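Side-chain contacts in CalS13 (Micromonospora echinospora, PDB 4ZAS), which binds dTDP-4-keto-6-deoxyglucose and probably transfers an amino group to such nucleotide sugars, using pyridoxal 5'-phosphate as cofactor: residues A[57-62]-A[280-285]; A[149-154]-A[178-183]. All blocks are in the same frame, centred on the assembly; numbering follows the deposited sequence.

In the fold
From the N terminus, the chain first reaches residues 57-62, at the start of helix 58-71. Helix 275-305 comes back to it, and with residues 280-285 interaction 1 closes a loop of 217 residues. Interaction 2 falls wholly within that loop. It joins residues 149-154, at the C-terminal end of helix 144-150, to residues 178-183, at the C-terminal end of helix 170-180, and spans just 23 residues. The two loops therefore nest and do not cross. Interaction 1 ties an early helix to a late one beside the subunit interface. Interaction 2 joins neighbouring crossovers of the seven-stranded sheet. The contacts lie on opposite sides of the chain's centre, about 40 Å apart between centres.

Interaction 1: residues A[57-62]-A[280-285]; sequences GPTVAE and IGLSNL
The flat carboxylate of Glu62 turns one face to Leu282. Methyl CD1 of Leu282 sits almost squarely over the carboxyl carbon, 3.5 Å from Glu62 CD. It is nearly as close to one oxygen, with Glu62 OE1 to Leu282 CD1 at 3.6 Å. The second methyl lies on the same side of the plane, with Leu282 CD2 4.1 Å from Glu62 CG. No atom of residues 280-285 meets the other face, and none hydrogen-bonds at the edges. Glu62 is exposed, so its charge is near solvent. Its CG is anti to the backbone N (chi1 179°) and the chain runs on extended, which lays the acid across the leucine tip at about a right angle.

Thr59, one turn earlier, meets the same methyl from another direction. Thr59 CG2 lies 4.1 Å from Leu282 CD1. Thr59 O lies 4.0 Å from Leu282 CD1. CD1 thus rests against two residues of one helix. With an alanine in place of Leu282, a gap is likely to open between the helices, and the Glu62 carboxylate face and CG and the Thr59 methyl would lose the methyls they rest on.

This helix-helix contact belongs to a DegT/DnrJ/EryC1-family fold; the Thr59 side chain is about 8 Å from that of dTDP-binding Arg53. The start of helix 58-71 is also held to helix 275-305 by polar contacts. The carboxylate of Glu275 accepts hydrogen bonds from the backbone N of Thr59 and Val60. Leu282 also packs on Tyr63 of helix 58-71 and Arg44 of helix 41-49, while Ile280 reaches Ile276 of the second subunit.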
ATOM      1  N   GLY A  57       3.951   3.819 -15.721  1.00 68.76           N
ATOM      2  CA  GLY A  57       4.026   4.660 -16.906  1.00 55.67           C
ATOM      3  C   GLY A  57       4.919   5.868 -16.708  1.00 51.31           C
ATOM      4  O   GLY A  57       5.471   6.073 -15.630  1.00 58.96           O
ATOM      5  N   PRO A  58       5.062   6.688 -17.752  1.00 48.30           N
ATOM      6  CA  PRO A  58       5.969   7.846 -17.727  1.00 48.69           C
ATOM      7  C   PRO A  58       5.482   9.032 -16.871  1.00 48.43           C
ATOM      8  O   PRO A  58       6.311   9.827 -16.436  1.00 53.89           O
ATOM      9  CB  PRO A  58       6.046   8.256 -19.198  1.00 37.72           C
ATOM     10  CG  PRO A  58       4.727   7.820 -19.767  1.00 45.24           C
ATOM     11  CD  PRO A  58       4.364   6.548 -19.042  1.00 48.42           C
ATOM     12  N   THR A  59       4.183   9.132 -16.609  1.00 41.52           N
ATOM     13  CA  THR A  59       3.658  10.251 -15.842  1.00 39.55           C
ATOM     14  C   THR A  59       4.241  10.279 -14.435  1.00 41.59           C
ATOM     15  O   THR A  59       4.689  11.322 -13.969  1.00 45.46           O
ATOM     16  CB  THR A  59       2.120  10.197 -15.753  1.00 43.02           C
ATOM     17  OG1 THR A  59       1.567  10.399 -17.056  1.00 44.87           O
ATOM     18  CG2 THR A  59       1.597  11.285 -14.836  1.00 32.81           C
ATOM     19  N   VAL A  60       4.281   9.129 -13.777  1.00 39.00           N
ATOM     20  CA  VAL A  60       4.886   9.035 -12.452  1.00 33.74           C
ATOM     21  C   VAL A  60       6.362   9.430 -12.476  1.00 42.12           C
ATOM     22  O   VAL A  60       6.846  10.111 -11.573  1.00 49.04           O
ATOM     23  CB  VAL A  60       4.715   7.627 -11.890  1.00 33.34           C
ATOM     24  CG1 VAL A  60       5.655   7.410 -10.760  1.00 34.95           C
ATOM     25  CG2 VAL A  60       3.257   7.407 -11.455  1.00 31.81           C
ATOM     26  N   ALA A  61       7.086   8.996 -13.502  1.00 46.22           N
ATOM     27  CA  ALA A  61       8.487   9.383 -13.648  1.00 45.33           C
ATOM     28  C   ALA A  61       8.621  10.896 -13.840  1.00 44.33           C
ATOM     29  O   ALA A  61       9.538  11.501 -13.306  1.00 42.20           O
ATOM     30  CB  ALA A  61       9.134   8.644 -14.801  1.00 44.20           C
ATOM     31  N   GLU A  62       7.713  11.492 -14.615  1.00 47.05           N
ATOM     32  CA  GLU A  62       7.730  12.939 -14.862  1.00 47.53           C
ATOM     33  C   GLU A  62       7.500  13.692 -13.553  1.00 50.17           C
ATOM     34  O   GLU A  62       8.101  14.736 -13.313  1.00 56.58           O
ATOM     35  CB  GLU A  62       6.666  13.359 -15.883  1.00 43.76           C
ATOM     36  CG  GLU A  62       6.668  14.859 -16.127  1.00 51.22           C
ATOM     37  CD  GLU A  62       5.543  15.360 -17.028  1.00 60.35           C
ATOM     38  OE1 GLU A  62       4.789  14.549 -17.597  1.00 50.91           O
ATOM     39  OE2 GLU A  62       5.420  16.598 -17.163  1.00 74.33           O
ATOM     40  N   ILE A 280      -2.162  13.846 -10.926  1.00 48.89           N
ATOM     41  CA  ILE A 280      -2.668  14.773  -9.918  1.00 43.77           C
ATOM     42  C   ILE A 280      -1.527  15.566  -9.284  1.00 41.22           C
ATOM     43  O   ILE A 280      -1.607  16.784  -9.136  1.00 52.48           O
ATOM     44  CB  ILE A 280      -3.469  13.997  -8.876  1.00 41.69           C
ATOM     45  CG1 ILE A 280      -4.695  13.371  -9.562  1.00 34.22           C
ATOM     46  CG2 ILE A 280      -3.872  14.896  -7.692  1.00 41.99           C
ATOM     47  CD1 ILE A 280      -5.381  12.292  -8.720  1.00 34.29           C
ATOM     48  N   GLY A 281      -0.457  14.868  -8.937  1.00 36.06           N
ATOM     49  CA  GLY A 281       0.738  15.488  -8.399  1.00 38.16           C
ATOM     50  C   GLY A 281       1.349  16.550  -9.293  1.00 41.13           C
ATOM     51  O   GLY A 281       1.800  17.584  -8.806  1.00 45.74           O
ATOM     52  N   LEU A 282       1.415  16.273 -10.593  1.00 35.98           N
ATOM     53  CA  LEU A 282       1.952  17.232 -11.547  1.00 40.48           C
ATOM     54  C   LEU A 282       1.104  18.506 -11.620  1.00 55.94           C
ATOM     55  O   LEU A 282       1.648  19.605 -11.729  1.00 59.49           O
ATOM     56  CB  LEU A 282       2.061  16.601 -12.934  1.00 41.66           C
ATOM     57  CG  LEU A 282       3.304  15.758 -13.164  1.00 43.17           C
ATOM     58  CD1 LEU A 282       3.167  15.009 -14.464  1.00 48.77           C
ATOM     59  CD2 LEU A 282       4.510  16.667 -13.200  1.00 33.61           C
ATOM     60  N   SER A 283      -0.222  18.345 -11.602  1.00 57.43           N
ATOM     61  CA  SER A 283      -1.143  19.478 -11.583  1.00 61.75           C
ATOM     62  C   SER A 283      -0.967  20.323 -10.346  1.00 57.99           C
ATOM     63  O   SER A 283      -0.863  21.552 -10.417  1.00 54.14           O
ATOM     64  CB  SER A 283      -2.602  19.018 -11.636  1.00 61.90           C
ATOM     65  OG  SER A 283      -3.077  18.944 -12.959  1.00 70.58           O
ATOM     66  N   ASN A 284      -0.933  19.655  -9.204  1.00 46.81           N
ATOM     67  CA  ASN A 284      -0.953  20.384  -7.961  1.00 44.76           C
ATOM     68  C   ASN A 284       0.387  21.009  -7.659  1.00 50.75           C
ATOM     69  O   ASN A 284       0.455  21.963  -6.883  1.00 59.69           O
ATOM     70  CB  ASN A 284      -1.408  19.476  -6.828  1.00 38.46           C
ATOM     71  CG  ASN A 284      -2.892  19.211  -6.886  1.00 37.66           C
ATOM     72  OD1 ASN A 284      -3.652  20.029  -7.407  1.00 43.81           O
ATOM     73  ND2 ASN A 284      -3.316  18.073  -6.365  1.00 35.91           N
ATOM     74  N   LEU A 285       1.447  20.513  -8.296  1.00 43.47           N
ATOM     75  CA  LEU A 285       2.747  21.151  -8.127  1.00 45.41           C
ATOM     76  C   LEU A 285       2.716  22.590  -8.634  1.00 44.83           C
ATOM     77  O   LEU A 285       3.429  23.460  -8.118  1.00 44.82           O
ATOM     78  CB  LEU A 285       3.847  20.377  -8.835  1.00 30.94           C
ATOM     79  CG  LEU A 285       4.396  19.221  -8.010  1.00 37.27           C
ATOM     80  CD1 LEU A 285       5.380  18.422  -8.856  1.00 42.87           C
ATOM     81  CD2 LEU A 285       5.027  19.678  -6.728  1.00 35.80           C
TER

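Interaction 2: residues A[149-154]-A[178-183]; sequences AKISPA and DRATAG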
ATOM      1  N   ALA A 149      21.337   9.870  24.716  1.00 56.75           N
ATOM      2  CA  ALA A 149      21.490   8.942  25.835  1.00 55.28           C
ATOM      3  C   ALA A 149      21.004   7.518  25.479  1.00 55.58           C
ATOM      4  O   ALA A 149      21.459   6.529  26.050  1.00 54.33           O
ATOM      5  CB  ALA A 149      20.765   9.488  27.086  1.00 41.97           C
ATOM      6  N   LYS A 150      20.049   7.416  24.564  1.00 54.02           N
ATOM      7  CA  LYS A 150      19.407   6.132  24.303  1.00 48.86           C
ATOM      8  C   LYS A 150      20.000   5.395  23.102  1.00 57.33           C
ATOM      9  O   LYS A 150      19.658   4.240  22.848  1.00 67.31           O
ATOM     10  CB  LYS A 150      17.899   6.349  24.111  1.00 47.25           C
ATOM     11  CG  LYS A 150      17.208   6.770  25.399  1.00 44.92           C
ATOM     12  CD  LYS A 150      15.729   7.019  25.218  1.00 42.19           C
ATOM     13  CE  LYS A 150      15.067   7.244  26.563  1.00 39.06           C
ATOM     14  NZ  LYS A 150      13.707   7.755  26.374  1.00 42.06           N
ATOM     15  N   ILE A 151      20.903   6.043  22.374  1.00 56.08           N
ATOM     16  CA  ILE A 151      21.527   5.381  21.234  1.00 51.51           C
ATOM     17  C   ILE A 151      22.402   4.273  21.764  1.00 51.70           C
ATOM     18  O   ILE A 151      23.106   4.426  22.755  1.00 55.37           O
ATOM     19  CB  ILE A 151      22.306   6.346  20.352  1.00 50.12           C
ATOM     20  CG1 ILE A 151      21.331   7.158  19.506  1.00 46.95           C
ATOM     21  CG2 ILE A 151      23.210   5.579  19.412  1.00 49.22           C
ATOM     22  CD1 ILE A 151      22.011   8.123  18.582  1.00 54.23           C
ATOM     23  N   SER A 152      22.285   3.130  21.117  1.00 57.14           N
ATOM     24  CA  SER A 152      22.852   1.883  21.587  1.00 58.54           C
ATOM     25  C   SER A 152      23.388   1.111  20.376  1.00 57.08           C
ATOM     26  O   SER A 152      23.042   1.435  19.236  1.00 51.87           O
ATOM     27  CB  SER A 152      21.767   1.102  22.341  1.00 59.65           C
ATOM     28  OG  SER A 152      22.090  -0.257  22.516  1.00 64.97           O
ATOM     29  N   PRO A 153      24.256   0.113  20.607  1.00 54.51           N
ATOM     30  CA  PRO A 153      24.633  -0.803  19.522  1.00 49.99           C
ATOM     31  C   PRO A 153      23.417  -1.492  18.891  1.00 54.82           C
ATOM     32  O   PRO A 153      23.521  -1.993  17.770  1.00 57.65           O
ATOM     33  CB  PRO A 153      25.524  -1.833  20.223  1.00 46.16           C
ATOM     34  CG  PRO A 153      26.104  -1.101  21.368  1.00 52.91           C
ATOM     35  CD  PRO A 153      25.062  -0.107  21.821  1.00 54.77           C
ATOM     36  N   ALA A 154      22.293  -1.503  19.608  1.00 47.07           N
ATOM     37  CA  ALA A 154      21.056  -2.123  19.150  1.00 44.83           C
ATOM     38  C   ALA A 154      20.219  -1.227  18.245  1.00 48.10           C
ATOM     39  O   ALA A 154      19.255  -1.682  17.635  1.00 51.30           O
ATOM     40  CB  ALA A 154      20.229  -2.558  20.347  1.00 45.22           C
ATOM     41  N   ASP A 178      26.478  11.137  15.316  1.00 48.28           N
ATOM     42  CA  ASP A 178      27.890  10.904  15.024  1.00 47.09           C
ATOM     43  C   ASP A 178      28.708  10.682  16.288  1.00 51.91           C
ATOM     44  O   ASP A 178      29.619   9.855  16.288  1.00 60.44           O
ATOM     45  CB  ASP A 178      28.476  12.053  14.182  1.00 48.74           C
ATOM     46  CG  ASP A 178      28.028  11.987  12.715  1.00 53.38           C
ATOM     47  OD1 ASP A 178      27.397  10.980  12.329  1.00 49.30           O
ATOM     48  OD2 ASP A 178      28.304  12.924  11.937  1.00 60.95           O
ATOM     49  N   ARG A 179      28.415  11.433  17.350  1.00 50.70           N
ATOM     50  CA  ARG A 179      29.130  11.274  18.625  1.00 52.19           C
ATOM     51  C   ARG A 179      28.755   9.956  19.328  1.00 50.99           C
ATOM     52  O   ARG A 179      29.625   9.242  19.816  1.00 54.16           O
ATOM     53  CB  ARG A 179      28.888  12.489  19.531  1.00 57.10           C
ATOM     54  CG  ARG A 179      29.571  12.434  20.894  1.00 71.32           C
ATOM     55  CD  ARG A 179      29.231  13.664  21.737  1.00 82.29           C
ATOM     56  NE  ARG A 179      30.073  13.813  22.926  1.00 95.49           N
ATOM     57  CZ  ARG A 179      31.239  14.451  22.956  1.00105.32           C
ATOM     58  NH1 ARG A 179      31.732  14.978  21.845  1.00106.24           N
ATOM     59  NH2 ARG A 179      31.922  14.538  24.093  1.00109.13           N
ATOM     60  N   ALA A 180      27.467   9.635  19.366  1.00 51.38           N
ATOM     61  CA  ALA A 180      26.985   8.426  20.044  1.00 49.22           C
ATOM     62  C   ALA A 180      27.481   7.126  19.392  1.00 53.54           C
ATOM     63  O   ALA A 180      27.666   6.112  20.067  1.00 56.23           O
ATOM     64  CB  ALA A 180      25.452   8.427  20.096  1.00 39.39           C
ATOM     65  N   THR A 181      27.656   7.141  18.075  1.00 53.22           N
ATOM     66  CA  THR A 181      27.972   5.921  17.343  1.00 51.45           C
ATOM     67  C   THR A 181      29.412   5.886  16.815  1.00 58.49           C
ATOM     68  O   THR A 181      29.695   5.250  15.809  1.00 60.18           O
ATOM     69  CB  THR A 181      26.996   5.747  16.163  1.00 47.55           C
ATOM     70  OG1 THR A 181      27.251   6.749  15.167  1.00 49.40           O
ATOM     71  CG2 THR A 181      25.574   5.896  16.642  1.00 35.93           C
ATOM     72  N   ALA A 182      30.332   6.500  17.545  1.00 67.81           N
ATOM     73  CA  ALA A 182      31.717   6.624  17.099  1.00 68.40           C
ATOM     74  C   ALA A 182      32.381   5.281  16.775  1.00 76.93           C
ATOM     75  O   ALA A 182      32.914   5.112  15.681  1.00 91.14           O
ATOM     76  CB  ALA A 182      32.521   7.360  18.128  1.00 59.68           C
ATOM     77  N   GLY A 183      32.355   4.329  17.700  1.00 69.75           N
ATOM     78  CA  GLY A 183      33.019   3.056  17.452  1.00 71.01           C
ATOM     79  C   GLY A 183      32.216   1.994  16.709  1.00 73.30           C
ATOM     80  O   GLY A 183      32.764   0.991  16.255  1.00 71.62           O
TER
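Ile151 meets Ala180 and Thr181 just where two helices end, and only carbons touch. Ile151 and Thr181 are each the first residue to leave helical geometry, after helices 144-150 and 170-180. One methyl serves two partners. Ile151 CG2 lies 3.7 Å from Ala180 CB and equally 3.7 Å from Thr181 CG2.

The Ala180 methyl rests in the branch of the isoleucine. Besides CG2, it touches the far end of the isoleucine side chain, with Ile151 CD1 to Ala180 CB at 3.8 Å. Ile151 CB comes just as near. The threonine side chain crosses the isoleucine obliquely, methyl against methyl. Its OG1 lies between the backbone N and the carbonyl carbon (chi1 69°) and hydrogen-bonds to the O of Val177 in the preceding turn. This leaves CG2 to meet Ile151.

Past Ile151, Ser152 forms an ST turn. Ser152 OG accepts a nearly straight hydrogen bond from Ala154 N, at 3.2 Å. The chain then enters strand 155-161. Strand 189-193 follows the other segment, so the contact joins two successive beta-alpha-beta crossovers of the large sheet. Ile151 also touches Leu110 of strand 108-111 and Tyr184.

No hydrogen bond or charge pair links the segments. The Ser152 and Thr181 hydroxyls pair locally, with Ala154 N and Val177 O. Only methyl and methine carbons meet, so van der Waals fit holds the contact, probably without a hydrogen bond's fixed direction.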